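Local coordinates for vesicular integral-membrane protein VIP36 (PDB 2DUR), which acts as a calcium-dependent lectin of the early secretory pathway, binding high-mannose glycans and helping to transport and sort the glycoproteins that carry them, at residues Trp54-Trp64 with Leu87-Val95. Residues are numbered along the deposited sequence; the frame is centred on the assembly and turned at random.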
ATOM      1  N   TRP A  54      -4.000 -10.261   2.020  1.00 17.81           N
ATOM      2  CA  TRP A  54      -3.839  -9.880   3.411  1.00 18.11           C
ATOM      3  C   TRP A  54      -2.886 -10.843   4.094  1.00 19.44           C
ATOM      4  O   TRP A  54      -3.060 -12.050   4.020  1.00 19.73           O
ATOM      5  CB  TRP A  54      -5.195  -9.813   4.122  1.00 18.75           C
ATOM      6  CG  TRP A  54      -5.957  -8.589   3.667  1.00 18.23           C
ATOM      7  CD1 TRP A  54      -6.932  -8.518   2.700  1.00 19.13           C
ATOM      8  CD2 TRP A  54      -5.767  -7.252   4.151  1.00 18.00           C
ATOM      9  NE1 TRP A  54      -7.377  -7.205   2.569  1.00 17.40           N
ATOM     10  CE2 TRP A  54      -6.668  -6.411   3.437  1.00 18.52           C
ATOM     11  CE3 TRP A  54      -4.918  -6.679   5.116  1.00 17.28           C
ATOM     12  CZ2 TRP A  54      -6.750  -5.027   3.667  1.00 18.01           C
ATOM     13  CZ3 TRP A  54      -4.997  -5.292   5.350  1.00 18.05           C
ATOM     14  CH2 TRP A  54      -5.905  -4.484   4.615  1.00 19.21           C
ATOM     15  N   ASN A  55      -1.867 -10.296   4.750  1.00 19.55           N
ATOM     16  CA  ASN A  55      -0.851 -11.114   5.450  1.00 20.89           C
ATOM     17  C   ASN A  55      -1.508 -11.796   6.635  1.00 21.05           C
ATOM     18  O   ASN A  55      -2.371 -11.211   7.293  1.00 22.22           O
ATOM     19  CB  ASN A  55       0.283 -10.150   5.854  1.00 20.39           C
ATOM     20  CG  ASN A  55       1.581 -10.825   6.299  1.00 21.99           C
ATOM     21  OD1 ASN A  55       2.263 -10.263   7.161  1.00 22.38           O
ATOM     22  ND2 ASN A  55       1.974 -11.940   5.684  1.00 21.05           N
ATOM     23  N   HIS A  56      -1.135 -13.058   6.901  1.00 22.09           N
ATOM     24  CA  HIS A  56      -1.731 -13.834   7.993  1.00 23.73           C
ATOM     25  C   HIS A  56      -1.446 -13.292   9.390  1.00 23.41           C
ATOM     26  O   HIS A  56      -2.329 -13.262  10.239  1.00 24.94           O
ATOM     27  CB  HIS A  56      -1.191 -15.265   7.948  1.00 24.19           C
ATOM     28  CG  HIS A  56      -1.909 -16.154   6.987  1.00 28.07           C
ATOM     29  ND1 HIS A  56      -1.995 -17.518   7.173  1.00 31.21           N
ATOM     30  CD2 HIS A  56      -2.573 -15.886   5.840  1.00 30.83           C
ATOM     31  CE1 HIS A  56      -2.684 -18.051   6.179  1.00 30.63           C
ATOM     32  NE2 HIS A  56      -3.044 -17.084   5.356  1.00 30.77           N
ATOM     33  N   GLN A  57      -0.193 -12.912   9.633  1.00 24.59           N
ATOM     34  CA  GLN A  57       0.245 -12.562  10.972  1.00 25.62           C
ATOM     35  C   GLN A  57       0.340 -11.053  11.152  1.00 24.61           C
ATOM     36  O   GLN A  57       0.913 -10.382  10.292  1.00 24.25           O
ATOM     37  CB  GLN A  57       1.611 -13.188  11.244  1.00 26.42           C
ATOM     38  CG  GLN A  57       1.589 -14.731  11.320  1.00 31.83           C
ATOM     39  CD  GLN A  57       0.561 -15.233  12.322  1.00 37.50           C
ATOM     40  OE1 GLN A  57       0.679 -14.983  13.527  1.00 41.34           O
ATOM     41  NE2 GLN A  57      -0.464 -15.934  11.829  1.00 40.01           N
ATOM     42  N   PRO A  58      -0.166 -10.539  12.293  1.00 24.46           N
ATOM     43  CA  PRO A  58       0.039  -9.115  12.591  1.00 24.30           C
ATOM     44  C   PRO A  58       1.531  -8.807  12.677  1.00 24.28           C
ATOM     45  O   PRO A  58       2.317  -9.671  13.105  1.00 24.01           O
ATOM     46  CB  PRO A  58      -0.593  -8.925  13.976  1.00 24.35           C
ATOM     47  CG  PRO A  58      -1.431 -10.131  14.227  1.00 26.33           C
ATOM     48  CD  PRO A  58      -0.893 -11.242  13.361  1.00 25.37           C
ATOM     49  N   CYS A  59       1.906  -7.590  12.280  1.00 23.83           N
ATOM     50  CA  CYS A  59       3.289  -7.136  12.373  1.00 23.90           C
ATOM     51  C   CYS A  59       3.546  -6.421  13.698  1.00 23.75           C
ATOM     52  O   CYS A  59       2.895  -5.405  13.986  1.00 24.04           O
ATOM     53  CB  CYS A  59       3.608  -6.166  11.229  1.00 23.97           C
ATOM     54  SG  CYS A  59       5.339  -5.614  11.255  1.00 25.93           S
ATOM     55  N   PHE A  60       4.509  -6.921  14.480  1.00 23.56           N
ATOM     56  CA  PHE A  60       4.849  -6.280  15.761  1.00 23.18           C
ATOM     57  C   PHE A  60       6.183  -5.530  15.715  1.00 23.21           C
ATOM     58  O   PHE A  60       6.676  -5.087  16.754  1.00 24.17           O
ATOM     59  CB  PHE A  60       4.778  -7.275  16.932  1.00 24.21           C
ATOM     60  CG  PHE A  60       3.387  -7.758  17.222  1.00 23.53           C
ATOM     61  CD1 PHE A  60       2.903  -8.930  16.624  1.00 25.08           C
ATOM     62  CD2 PHE A  60       2.550  -7.043  18.066  1.00 23.75           C
ATOM     63  CE1 PHE A  60       1.623  -9.378  16.868  1.00 25.12           C
ATOM     64  CE2 PHE A  60       1.238  -7.502  18.332  1.00 25.46           C
ATOM     65  CZ  PHE A  60       0.789  -8.677  17.720  1.00 25.11           C
ATOM     66  N   LEU A  61       6.738  -5.359  14.520  1.00 22.23           N
ATOM     67  CA  LEU A  61       7.943  -4.536  14.331  1.00 22.18           C
ATOM     68  C   LEU A  61       7.612  -3.057  14.517  1.00 22.35           C
ATOM     69  O   LEU A  61       6.665  -2.563  13.923  1.00 21.85           O
ATOM     70  CB  LEU A  61       8.528  -4.717  12.936  1.00 21.90           C
ATOM     71  CG  LEU A  61       8.983  -6.132  12.541  1.00 23.88           C
ATOM     72  CD1 LEU A  61       9.498  -6.101  11.145  1.00 25.94           C
ATOM     73  CD2 LEU A  61      10.050  -6.655  13.495  1.00 26.00           C
ATOM     74  N   LYS A  62       8.408  -2.351  15.327  1.00 21.94           N
ATOM     75  CA  LYS A  62       8.243  -0.907  15.460  1.00 23.01           C
ATOM     76  C   LYS A  62       8.870  -0.138  14.306  1.00 22.33           C
ATOM     77  O   LYS A  62       8.415   0.952  13.947  1.00 24.75           O
ATOM     78  CB  LYS A  62       8.856  -0.419  16.773  1.00 22.38           C
ATOM     79  CG  LYS A  62       8.232  -1.002  18.021  1.00 24.63           C
ATOM     80  CD  LYS A  62       9.042  -0.531  19.233  1.00 26.72           C
ATOM     81  CE  LYS A  62       8.550  -1.154  20.515  1.00 30.07           C
ATOM     82  NZ  LYS A  62       8.826  -2.612  20.569  1.00 32.35           N
ATOM     83  N   ASP A  63       9.925  -0.684  13.719  1.00 21.34           N
ATOM     84  CA  ASP A  63      10.656   0.010  12.666  1.00 21.03           C
ATOM     85  C   ASP A  63      10.825  -0.910  11.469  1.00 20.71           C
ATOM     86  O   ASP A  63      11.462  -1.971  11.570  1.00 20.40           O
ATOM     87  CB  ASP A  63      12.032   0.471  13.173  1.00 21.63           C
ATOM     88  CG  ASP A  63      11.938   1.147  14.515  1.00 21.46           C
ATOM     89  OD1 ASP A  63      11.689   2.360  14.545  1.00 22.23           O
ATOM     90  OD2 ASP A  63      12.093   0.443  15.541  1.00 23.05           O
ATOM     91  N   TRP A  64      10.238  -0.516  10.339  1.00 19.86           N
ATOM     92  CA  TRP A  64      10.197  -1.412   9.191  1.00 19.02           C
ATOM     93  C   TRP A  64      10.245  -0.689   7.864  1.00 18.67           C
ATOM     94  O   TRP A  64      10.011   0.531   7.774  1.00 17.13           O
ATOM     95  CB  TRP A  64       8.972  -2.328   9.266  1.00 19.57           C
ATOM     96  CG  TRP A  64       7.657  -1.633   9.544  1.00 18.61           C
ATOM     97  CD1 TRP A  64       7.026  -1.539  10.742  1.00 18.82           C
ATOM     98  CD2 TRP A  64       6.821  -0.949   8.593  1.00 18.51           C
ATOM     99  NE1 TRP A  64       5.842  -0.856  10.613  1.00 19.47           N
ATOM    100  CE2 TRP A  64       5.685  -0.486   9.302  1.00 18.11           C
ATOM    101  CE3 TRP A  64       6.908  -0.708   7.218  1.00 16.41           C
ATOM    102  CZ2 TRP A  64       4.647   0.233   8.677  1.00 18.61           C
ATOM    103  CZ3 TRP A  64       5.882   0.024   6.586  1.00 18.52           C
ATOM    104  CH2 TRP A  64       4.764   0.468   7.321  1.00 17.72           C
ATOM    105  N   LEU A  87      -1.988   0.136  -0.636  1.00 15.42           N
ATOM    106  CA  LEU A  87      -1.182  -0.661   0.276  1.00 15.04           C
ATOM    107  C   LEU A  87      -1.627  -0.302   1.671  1.00 15.03           C
ATOM    108  O   LEU A  87      -1.831   0.870   1.948  1.00 14.76           O
ATOM    109  CB  LEU A  87       0.299  -0.295   0.118  1.00 15.08           C
ATOM    110  CG  LEU A  87       0.808  -0.478  -1.306  1.00 17.74           C
ATOM    111  CD1 LEU A  87       2.248   0.016  -1.420  1.00 20.56           C
ATOM    112  CD2 LEU A  87       0.695  -1.951  -1.744  1.00 19.69           C
ATOM    113  N   TRP A  88      -1.743  -1.306   2.538  1.00 15.43           N
ATOM    114  CA  TRP A  88      -2.364  -1.145   3.821  1.00 15.33           C
ATOM    115  C   TRP A  88      -1.484  -1.600   4.955  1.00 15.64           C
ATOM    116  O   TRP A  88      -0.789  -2.624   4.855  1.00 16.24           O
ATOM    117  CB  TRP A  88      -3.650  -1.983   3.869  1.00 15.55           C
ATOM    118  CG  TRP A  88      -4.629  -1.615   2.821  1.00 15.75           C
ATOM    119  CD1 TRP A  88      -4.862  -2.271   1.646  1.00 16.01           C
ATOM    120  CD2 TRP A  88      -5.518  -0.495   2.843  1.00 13.69           C
ATOM    121  NE1 TRP A  88      -5.844  -1.620   0.920  1.00 15.45           N
ATOM    122  CE2 TRP A  88      -6.293  -0.550   1.653  1.00 14.83           C
ATOM    123  CE3 TRP A  88      -5.763   0.546   3.778  1.00 13.43           C
ATOM    124  CZ2 TRP A  88      -7.266   0.411   1.343  1.00 16.09           C
ATOM    125  CZ3 TRP A  88      -6.771   1.491   3.481  1.00 14.16           C
ATOM    126  CH2 TRP A  88      -7.517   1.413   2.284  1.00 13.00           C
ATOM    127  N   TYR A  89      -1.558  -0.857   6.049  1.00 15.36           N
ATOM    128  CA  TYR A  89      -1.099  -1.335   7.352  1.00 15.70           C
ATOM    129  C   TYR A  89      -2.217  -0.975   8.327  1.00 16.57           C
ATOM    130  O   TYR A  89      -2.329   0.170   8.787  1.00 15.83           O
ATOM    131  CB  TYR A  89       0.242  -0.686   7.706  1.00 15.03           C
ATOM    132  CG  TYR A  89       0.735  -1.034   9.083  1.00 16.38           C
ATOM    133  CD1 TYR A  89       1.308  -2.277   9.336  1.00 17.41           C
ATOM    134  CD2 TYR A  89       0.621  -0.119  10.142  1.00 15.62           C
ATOM    135  CE1 TYR A  89       1.760  -2.615  10.611  1.00 17.38           C
ATOM    136  CE2 TYR A  89       1.082  -0.445  11.443  1.00 16.78           C
ATOM    137  CZ  TYR A  89       1.663  -1.690  11.653  1.00 16.51           C
ATOM    138  OH  TYR A  89       2.118  -2.014  12.923  1.00 19.36           O
ATOM    139  N   THR A  90      -3.096  -1.944   8.575  1.00 16.06           N
ATOM    140  CA  THR A  90      -4.379  -1.637   9.211  1.00 16.42           C
ATOM    141  C   THR A  90      -4.802  -2.627  10.279  1.00 17.06           C
ATOM    142  O   THR A  90      -4.379  -3.784  10.300  1.00 17.07           O
ATOM    143  CB  THR A  90      -5.533  -1.518   8.175  1.00 16.00           C
ATOM    144  OG1 THR A  90      -5.642  -2.731   7.408  1.00 16.78           O
ATOM    145  CG2 THR A  90      -5.328  -0.327   7.238  1.00 16.01           C
ATOM    146  N   ARG A  91      -5.689  -2.161  11.146  1.00 17.49           N
ATOM    147  CA  ARG A  91      -6.237  -2.986  12.213  1.00 18.58           C
ATOM    148  C   ARG A  91      -6.957  -4.211  11.676  1.00 19.27           C
ATOM    149  O   ARG A  91      -6.798  -5.326  12.205  1.00 20.12           O
ATOM    150  CB  ARG A  91      -7.215  -2.161  13.030  1.00 18.94           C
ATOM    151  CG  ARG A  91      -7.632  -2.856  14.319  1.00 19.66           C
ATOM    152  CD  ARG A  91      -8.790  -2.089  14.953  1.00 19.71           C
ATOM    153  NE  ARG A  91     -10.012  -2.249  14.174  1.00 19.72           N
ATOM    154  CZ  ARG A  91     -11.169  -1.641  14.454  1.00 21.20           C
ATOM    155  NH1 ARG A  91     -11.268  -0.778  15.473  1.00 20.47           N
ATOM    156  NH2 ARG A  91     -12.222  -1.888  13.682  1.00 21.00           N
ATOM    157  N   ASP A  92      -7.775  -3.981  10.652  1.00 19.16           N
ATOM    158  CA  ASP A  92      -8.639  -5.010  10.095  1.00 20.42           C
ATOM    159  C   ASP A  92      -8.047  -5.512   8.788  1.00 21.02           C
ATOM    160  O   ASP A  92      -7.234  -4.828   8.137  1.00 22.44           O
ATOM    161  CB  ASP A  92     -10.055  -4.454   9.883  1.00 20.43           C
ATOM    162  CG  ASP A  92     -10.732  -4.045  11.195  1.00 21.48           C
ATOM    163  OD1 ASP A  92     -10.307  -4.518  12.274  1.00 22.70           O
ATOM    164  OD2 ASP A  92     -11.666  -3.233  11.165  1.00 24.67           O
ATOM    165  N   ARG A  93      -8.435  -6.726   8.419  1.00 20.93           N
ATOM    166  CA  ARG A  93      -7.983  -7.336   7.194  1.00 21.35           C
ATOM    167  C   ARG A  93      -9.190  -7.985   6.523  1.00 21.51           C
ATOM    168  O   ARG A  93     -10.224  -8.210   7.169  1.00 21.09           O
ATOM    169  CB  ARG A  93      -6.943  -8.413   7.510  1.00 21.76           C
ATOM    170  CG  ARG A  93      -7.465  -9.487   8.420  1.00 22.81           C
ATOM    171  CD  ARG A  93      -6.366 -10.325   9.078  1.00 28.97           C
ATOM    172  NE  ARG A  93      -5.449 -10.929   8.112  1.00 29.93           N
ATOM    173  CZ  ARG A  93      -5.712 -12.049   7.439  1.00 29.76           C
ATOM    174  NH1 ARG A  93      -6.871 -12.674   7.631  1.00 31.59           N
ATOM    175  NH2 ARG A  93      -4.841 -12.538   6.576  1.00 22.51           N
ATOM    176  N   LEU A  94      -9.031  -8.250   5.236  1.00 21.67           N
ATOM    177  CA  LEU A  94      -9.957  -9.041   4.399  1.00 22.40           C
ATOM    178  C   LEU A  94     -11.276  -8.380   3.981  1.00 23.51           C
ATOM    179  O   LEU A  94     -12.002  -8.953   3.144  1.00 24.31           O
ATOM    180  CB  LEU A  94     -10.165 -10.458   4.973  1.00 22.53           C
ATOM    181  CG  LEU A  94      -9.037 -11.471   4.692  1.00 21.32           C
ATOM    182  CD1 LEU A  94      -9.154 -12.704   5.588  1.00 23.58           C
ATOM    183  CD2 LEU A  94      -8.974 -11.868   3.207  1.00 22.64           C
ATOM    184  N   VAL A  95     -11.565  -7.184   4.499  1.00 22.69           N
ATOM    185  CA  VAL A  95     -12.893  -6.578   4.292  1.00 23.44           C
ATOM    186  C   VAL A  95     -12.861  -5.786   3.005  1.00 23.61           C
ATOM    187  O   VAL A  95     -12.093  -4.812   2.895  1.00 23.20           O
ATOM    188  CB  VAL A  95     -13.365  -5.679   5.480  1.00 23.88           C
ATOM    189  CG1 VAL A  95     -14.845  -5.318   5.313  1.00 24.50           C
ATOM    190  CG2 VAL A  95     -13.113  -6.340   6.837  1.00 24.56           C
TER
HETATM  191  O   HOH W   1      -9.667  -5.839   1.402  1.00 22.71           O
HETATM  192  O   HOH W   2       4.700  -0.652  13.317  1.00 20.73           O
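Trp54 and Arg93 lie antiparallel, a worked example of how one large side chain can pack the turn after one strand against another of the same sheet. At the root of Trp54, CB lies over one face of the Arg93 guanidinium. Its CG stands beside the backbone N (chi1 -73°), a torsion that carries the indole along the turn after strand 84-90. CD1 and NE1 run under the backbone of Leu94, whose N is 3.3 Å from CD1, and CD1 also touches Leu94 CD2. NE1 donates in the ring plane to a water, which in turn donates to Val95 O. Over the six-membered ring sits Arg93 CA, 3.8 Å from the centroid and 16° off the normal, a CH-pi contact. The far rim ends at CH2, which meets both Trp88 CB at 3.4 Å and Thr90 OG1 at 3.3 Å. The two indoles are inclined by 28° and displaced, with little ring-on-ring overlap. Thr90 OG1 itself donates to Asp92 O at 2.7 Å, which ties the turn back onto its strand.

Arg93, bent at chi3, passes from the indole to Trp54 CB and so reaches Asn55 O: NH2 and NE both bond it weakly, the shorter from NH2 at 2.9 Å. NH2 also forms a salt bridge to Asp28 of edge strand 27-31. Farther along, Trp64 CZ2 stands over the centre of the Tyr89 ring, and a second water links Tyr89 OH, Trp64 NE1 and Leu61 O; Tyr89 OH also bonds Pro200 O.

Within this legume-lectin-like sandwich, Trp64 belongs to the other sheet, so its packing on Tyr89 joins the two layers. Around Trp54 the chemistry is divided: water satisfies the indole N-H, while the arginine charge rests chiefly on Asp28, with Asn55 O a weaker partner.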